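Local coordinates for CupA (Streptococcus pneumoniae, PDB 4F2E), which binds copper(I) in a cupredoxin-fold domain and probably acts as a copper chaperone in copper resistance, at residues 33-44 and 66-77. Numbering follows the deposited sequence.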
loop_
_atom_site.group_PDB
_atom_site.type_symbol
_atom_site.label_atom_id
_atom_site.label_comp_id
_atom_site.label_asym_id
_atom_site.label_seq_id
_atom_site.Cartn_x
_atom_site.Cartn_y
_atom_site.Cartn_z
ATOM N N LYS A 33 1.877 -13.785 4.133
ATOM C CA LYS A 33 0.588 -14.379 3.823
ATOM C C LYS A 33 -0.241 -14.612 5.089
ATOM O O LYS A 33 0.285 -15.050 6.116
ATOM C CB LYS A 33 0.793 -15.693 3.064
ATOM C CG LYS A 33 -0.485 -16.429 2.719
ATOM C CD LYS A 33 -0.177 -17.736 1.998
ATOM C CE LYS A 33 -1.386 -18.657 1.975
ATOM N NZ LYS A 33 -1.095 -19.941 1.277
ATOM N N SER A 34 -1.531 -14.288 5.008
ATOM C CA SER A 34 -2.511 -14.631 6.045
ATOM C C SER A 34 -2.491 -13.752 7.298
ATOM O O SER A 34 -3.243 -13.999 8.241
ATOM C CB SER A 34 -2.387 -16.104 6.445
ATOM O OG SER A 34 -2.570 -16.954 5.328
ATOM N N VAL A 35 -1.641 -12.734 7.312
ATOM C CA VAL A 35 -1.573 -11.829 8.454
ATOM C C VAL A 35 -2.266 -10.511 8.121
ATOM O O VAL A 35 -1.926 -9.865 7.132
ATOM C CB VAL A 35 -0.116 -11.553 8.862
ATOM C CG1 VAL A 35 -0.065 -10.568 10.014
ATOM C CG2 VAL A 35 0.585 -12.849 9.240
ATOM N N PRO A 36 -3.254 -10.112 8.938
ATOM C CA PRO A 36 -3.958 -8.848 8.687
ATOM C C PRO A 36 -2.972 -7.697 8.532
ATOM O O PRO A 36 -2.047 -7.575 9.333
ATOM C CB PRO A 36 -4.807 -8.668 9.946
ATOM C CG PRO A 36 -5.034 -10.062 10.438
ATOM C CD PRO A 36 -3.763 -10.803 10.135
ATOM N N ALA A 37 -3.165 -6.871 7.511
ATOM C CA ALA A 37 -2.193 -5.836 7.180
ATOM C C ALA A 37 -2.749 -4.424 7.292
ATOM O O ALA A 37 -3.921 -4.171 7.000
ATOM C CB ALA A 37 -1.627 -6.069 5.781
ATOM N N ARG A 38 -1.881 -3.520 7.733
ATOM C CA ARG A 38 -2.131 -2.089 7.734
ATOM C C ARG A 38 -1.097 -1.452 6.822
ATOM O O ARG A 38 0.103 -1.497 7.108
ATOM C CB ARG A 38 -1.973 -1.514 9.142
ATOM C CG ARG A 38 -3.090 -1.861 10.107
ATOM C CD ARG A 38 -2.708 -1.508 11.540
ATOM N NE ARG A 38 -2.088 -0.190 11.653
ATOM C CZ ARG A 38 -2.755 0.959 11.686
ATOM N NH1 ARG A 38 -4.078 0.962 11.602
ATOM N NH2 ARG A 38 -2.098 2.108 11.796
ATOM N N ILE A 39 -1.554 -0.882 5.715
ATOM C CA ILE A 39 -0.672 -0.158 4.818
ATOM C C ILE A 39 -1.011 1.315 4.985
ATOM O O ILE A 39 -2.063 1.779 4.542
ATOM C CB ILE A 39 -0.836 -0.628 3.363
ATOM C CG1 ILE A 39 -0.751 -2.157 3.299
ATOM C CG2 ILE A 39 0.228 0.002 2.474
ATOM C CD1 ILE A 39 -1.065 -2.743 1.939
ATOM N N VAL A 40 -0.127 2.031 5.669
ATOM C CA VAL A 40 -0.411 3.384 6.108
ATOM C C VAL A 40 0.136 4.394 5.112
ATOM O O VAL A 40 1.351 4.583 5.011
ATOM C CB VAL A 40 0.202 3.648 7.493
ATOM C CG1 VAL A 40 -0.213 5.019 8.005
ATOM C CG2 VAL A 40 -0.219 2.556 8.468
ATOM N N PHE A 41 -0.763 5.042 4.379
ATOM C CA PHE A 41 -0.368 6.040 3.396
ATOM C C PHE A 41 -0.344 7.422 4.016
ATOM O O PHE A 41 -1.369 7.924 4.484
ATOM C CB PHE A 41 -1.304 6.009 2.186
ATOM C CG PHE A 41 -1.135 4.788 1.334
ATOM C CD1 PHE A 41 -1.799 3.612 1.644
ATOM C CD2 PHE A 41 -0.294 4.807 0.232
ATOM C CE1 PHE A 41 -1.636 2.483 0.870
ATOM C CE2 PHE A 41 -0.127 3.677 -0.547
ATOM C CZ PHE A 41 -0.797 2.516 -0.230
ATOM N N ASP A 42 0.834 8.034 4.021
ATOM C CA ASP A 42 0.991 9.379 4.550
ATOM C C ASP A 42 1.129 10.322 3.368
ATOM O O ASP A 42 2.153 10.315 2.684
ATOM C CB ASP A 42 2.228 9.445 5.443
ATOM C CG ASP A 42 2.373 10.778 6.141
ATOM O OD1 ASP A 42 1.361 11.496 6.267
ATOM O OD2 ASP A 42 3.500 11.103 6.568
ATOM N N ARG A 43 0.096 11.122 3.114
ATOM C CA ARG A 43 0.068 11.930 1.901
ATOM C C ARG A 43 0.718 13.294 2.085
ATOM O O ARG A 43 0.277 14.101 2.904
ATOM C CB ARG A 43 -1.351 12.098 1.359
ATOM C CG ARG A 43 -1.355 12.861 0.051
ATOM C CD ARG A 43 -2.726 12.998 -0.557
ATOM N NE ARG A 43 -2.645 13.764 -1.798
ATOM C CZ ARG A 43 -3.695 14.148 -2.513
ATOM N NH1 ARG A 43 -4.920 13.846 -2.111
ATOM N NH2 ARG A 43 -3.516 14.839 -3.634
ATOM N N LYS A 44 1.760 13.547 1.296
ATOM C CA LYS A 44 2.523 14.783 1.397
ATOM C C LYS A 44 2.566 15.547 0.074
ATOM O O LYS A 44 3.162 16.618 -0.012
ATOM C CB LYS A 44 3.943 14.484 1.878
ATOM C CG LYS A 44 3.993 13.877 3.272
ATOM C CD LYS A 44 5.415 13.555 3.690
ATOM C CE LYS A 44 5.460 13.033 5.116
ATOM N NZ LYS A 44 6.848 12.692 5.533
ATOM N N MET A 66 -5.075 14.999 1.779
ATOM C CA MET A 66 -3.783 15.676 1.788
ATOM C C MET A 66 -3.321 15.989 3.210
ATOM O O MET A 66 -4.106 16.441 4.049
ATOM C CB MET A 66 -3.847 16.962 0.961
ATOM C CG MET A 66 -2.581 17.801 1.024
ATOM S SD MET A 66 -1.127 16.930 0.410
ATOM C CE MET A 66 0.174 18.012 0.990
ATOM N N GLY A 67 -2.043 15.740 3.476
ATOM C CA GLY A 67 -1.446 16.077 4.756
ATOM C C GLY A 67 -1.875 15.169 5.889
ATOM O O GLY A 67 -1.640 15.473 7.059
ATOM N N GLU A 68 -2.503 14.051 5.546
ATOM C CA GLU A 68 -2.985 13.119 6.559
ATOM C C GLU A 68 -2.616 11.674 6.249
ATOM O O GLU A 68 -2.185 11.346 5.139
ATOM C CB GLU A 68 -4.500 13.246 6.724
ATOM C CG GLU A 68 -4.949 14.623 7.186
ATOM C CD GLU A 68 -6.450 14.724 7.359
ATOM O OE1 GLU A 68 -7.155 13.739 7.055
ATOM O OE2 GLU A 68 -6.924 15.790 7.805
ATOM N N GLU A 69 -2.781 10.817 7.250
ATOM C CA GLU A 69 -2.584 9.387 7.083
ATOM C C GLU A 69 -3.902 8.731 6.714
ATOM O O GLU A 69 -4.965 9.115 7.205
ATOM C CB GLU A 69 -2.068 8.753 8.374
ATOM C CG GLU A 69 -0.630 9.071 8.719
ATOM C CD GLU A 69 -0.168 8.330 9.959
ATOM O OE1 GLU A 69 0.951 8.607 10.439
ATOM O OE2 GLU A 69 -0.929 7.468 10.453
ATOM N N TYR A 70 -3.829 7.733 5.846
ATOM C CA TYR A 70 -4.980 6.898 5.562
ATOM C C TYR A 70 -4.526 5.453 5.500
ATOM O O TYR A 70 -3.550 5.138 4.825
ATOM C CB TYR A 70 -5.643 7.288 4.244
ATOM C CG TYR A 70 -6.813 6.400 3.918
ATOM C CD1 TYR A 70 -8.082 6.695 4.396
ATOM C CD2 TYR A 70 -6.647 5.250 3.161
ATOM C CE1 TYR A 70 -9.154 5.882 4.116
ATOM C CE2 TYR A 70 -7.720 4.424 2.873
ATOM C CZ TYR A 70 -8.971 4.749 3.355
ATOM O OH TYR A 70 -10.050 3.941 3.078
ATOM N N VAL A 71 -5.236 4.575 6.196
ATOM C CA VAL A 71 -4.824 3.181 6.293
ATOM C C VAL A 71 -5.638 2.261 5.398
ATOM O O VAL A 71 -6.859 2.166 5.525
ATOM C CB VAL A 71 -4.908 2.664 7.742
ATOM C CG1 VAL A 71 -4.397 1.231 7.820
ATOM C CG2 VAL A 71 -4.106 3.562 8.665
ATOM N N VAL A 72 -4.946 1.587 4.487
ATOM C CA VAL A 72 -5.544 0.513 3.716
ATOM C C VAL A 72 -5.395 -0.777 4.511
ATOM O O VAL A 72 -4.288 -1.164 4.890
ATOM C CB VAL A 72 -4.863 0.361 2.344
ATOM C CG1 VAL A 72 -5.303 -0.928 1.670
ATOM C CG2 VAL A 72 -5.172 1.561 1.465
ATOM N N GLU A 73 -6.514 -1.433 4.788
ATOM C CA GLU A 73 -6.483 -2.695 5.511
ATOM C C GLU A 73 -6.883 -3.845 4.602
ATOM O O GLU A 73 -7.952 -3.825 3.993
ATOM C CB GLU A 73 -7.386 -2.639 6.740
ATOM C CG GLU A 73 -6.973 -1.562 7.728
ATOM C CD GLU A 73 -7.842 -1.540 8.960
ATOM O OE1 GLU A 73 -8.813 -0.754 8.985
ATOM O OE2 GLU A 73 -7.554 -2.305 9.904
ATOM N N ILE A 74 -5.999 -4.830 4.500
ATOM C CA ILE A 74 -6.263 -6.041 3.735
ATOM C C ILE A 74 -5.682 -7.226 4.490
ATOM O O ILE A 74 -4.787 -7.061 5.316
ATOM C CB ILE A 74 -5.629 -5.983 2.324
ATOM C CG1 ILE A 74 -4.115 -5.778 2.419
ATOM C CG2 ILE A 74 -6.267 -4.884 1.486
ATOM C CD1 ILE A 74 -3.402 -5.858 1.079
ATOM N N THR A 75 -6.197 -8.418 4.216
ATOM C CA THR A 75 -5.605 -9.639 4.751
ATOM C C THR A 75 -5.308 -10.573 3.586
ATOM O O THR A 75 -6.189 -11.300 3.125
ATOM C CB THR A 75 -6.530 -10.335 5.769
ATOM O OG1 THR A 75 -6.815 -9.437 6.849
ATOM C CG2 THR A 75 -5.864 -11.591 6.325
ATOM N N PRO A 76 -4.064 -10.545 3.092
ATOM C CA PRO A 76 -3.715 -11.300 1.885
ATOM C C PRO A 76 -3.560 -12.792 2.159
ATOM O O PRO A 76 -2.579 -13.204 2.775
ATOM C CB PRO A 76 -2.376 -10.689 1.473
ATOM C CG PRO A 76 -1.770 -10.226 2.758
ATOM C CD PRO A 76 -2.922 -9.776 3.620
ATOM N N GLU A 77 -4.519 -13.586 1.696
ATOM C CA GLU A 77 -4.515 -15.024 1.955
ATOM C C GLU A 77 -3.828 -15.816 0.852
ATOM O O GLU A 77 -3.711 -17.038 0.935
ATOM C CB GLU A 77 -5.942 -15.539 2.141
ATOM C CG GLU A 77 -6.592 -15.095 3.436
ATOM C CD GLU A 77 -5.883 -15.643 4.659
ATOM O OE1 GLU A 77 -5.038 -16.552 4.502
ATOM O OE2 GLU A 77 -6.170 -15.166 5.776
HETATM O O HOH W 1 -5.810 -14.795 8.312
HETATM O O HOH W 2 -5.985 -5.045 8.774
#
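With OG beside its backbone N (chi1 -58°), Ser34 meets Glu77, whose chain is bent at chi2 (-64°), which brings its carboxylate back to Ser34. Ser34 OG donates to Glu77 OE1 at 2.6 Å, reaching it on the syn side but 32° out of the carboxylate plane. A water ties the other oxygen, Glu77 OE2, to Ser34 O, and Ser34 N hydrogen-bonds to Pro76 O at 2.7 Å, so side chain and backbone both fasten this end. From here strands 37-43 and 69-74 run antiparallel, with Ala37-Ile74, Ile39-Val72 and Phe41-Tyr70 as the hydrogen-bonded pairs; only the return bond from Ile74 N to Ala37 O is weak, at 3.3 Å. These are neighbouring strands of the cupredoxin beta-sandwich, and the two sides of the pair differ in character. Ile39, Phe41, Val72 and Ile74 face the core: Ile39 CD1 lies 4.0 Å from Ile74 CD1, Phe41 CE1 lies 3.7 Å from Val72 CG2, and Ile53 and Phe55 of strand 52-55 pack against this layer. On the other side Val71 CG1 covers one face of the Arg38 guanidinium, 3.8 Å from Arg38 NH1, while Arg38 NE makes a salt bridge with Glu15. At the far end Arg43 extends straight and crosses Met66 at about a right angle, Arg43 CG 4.1 Å from Met66 SD. Asp51, Leu64 O and Asp45 O hold its guanidinium, and the Arg43 side chain comes within about 9 Å of a bound copper(I) ion.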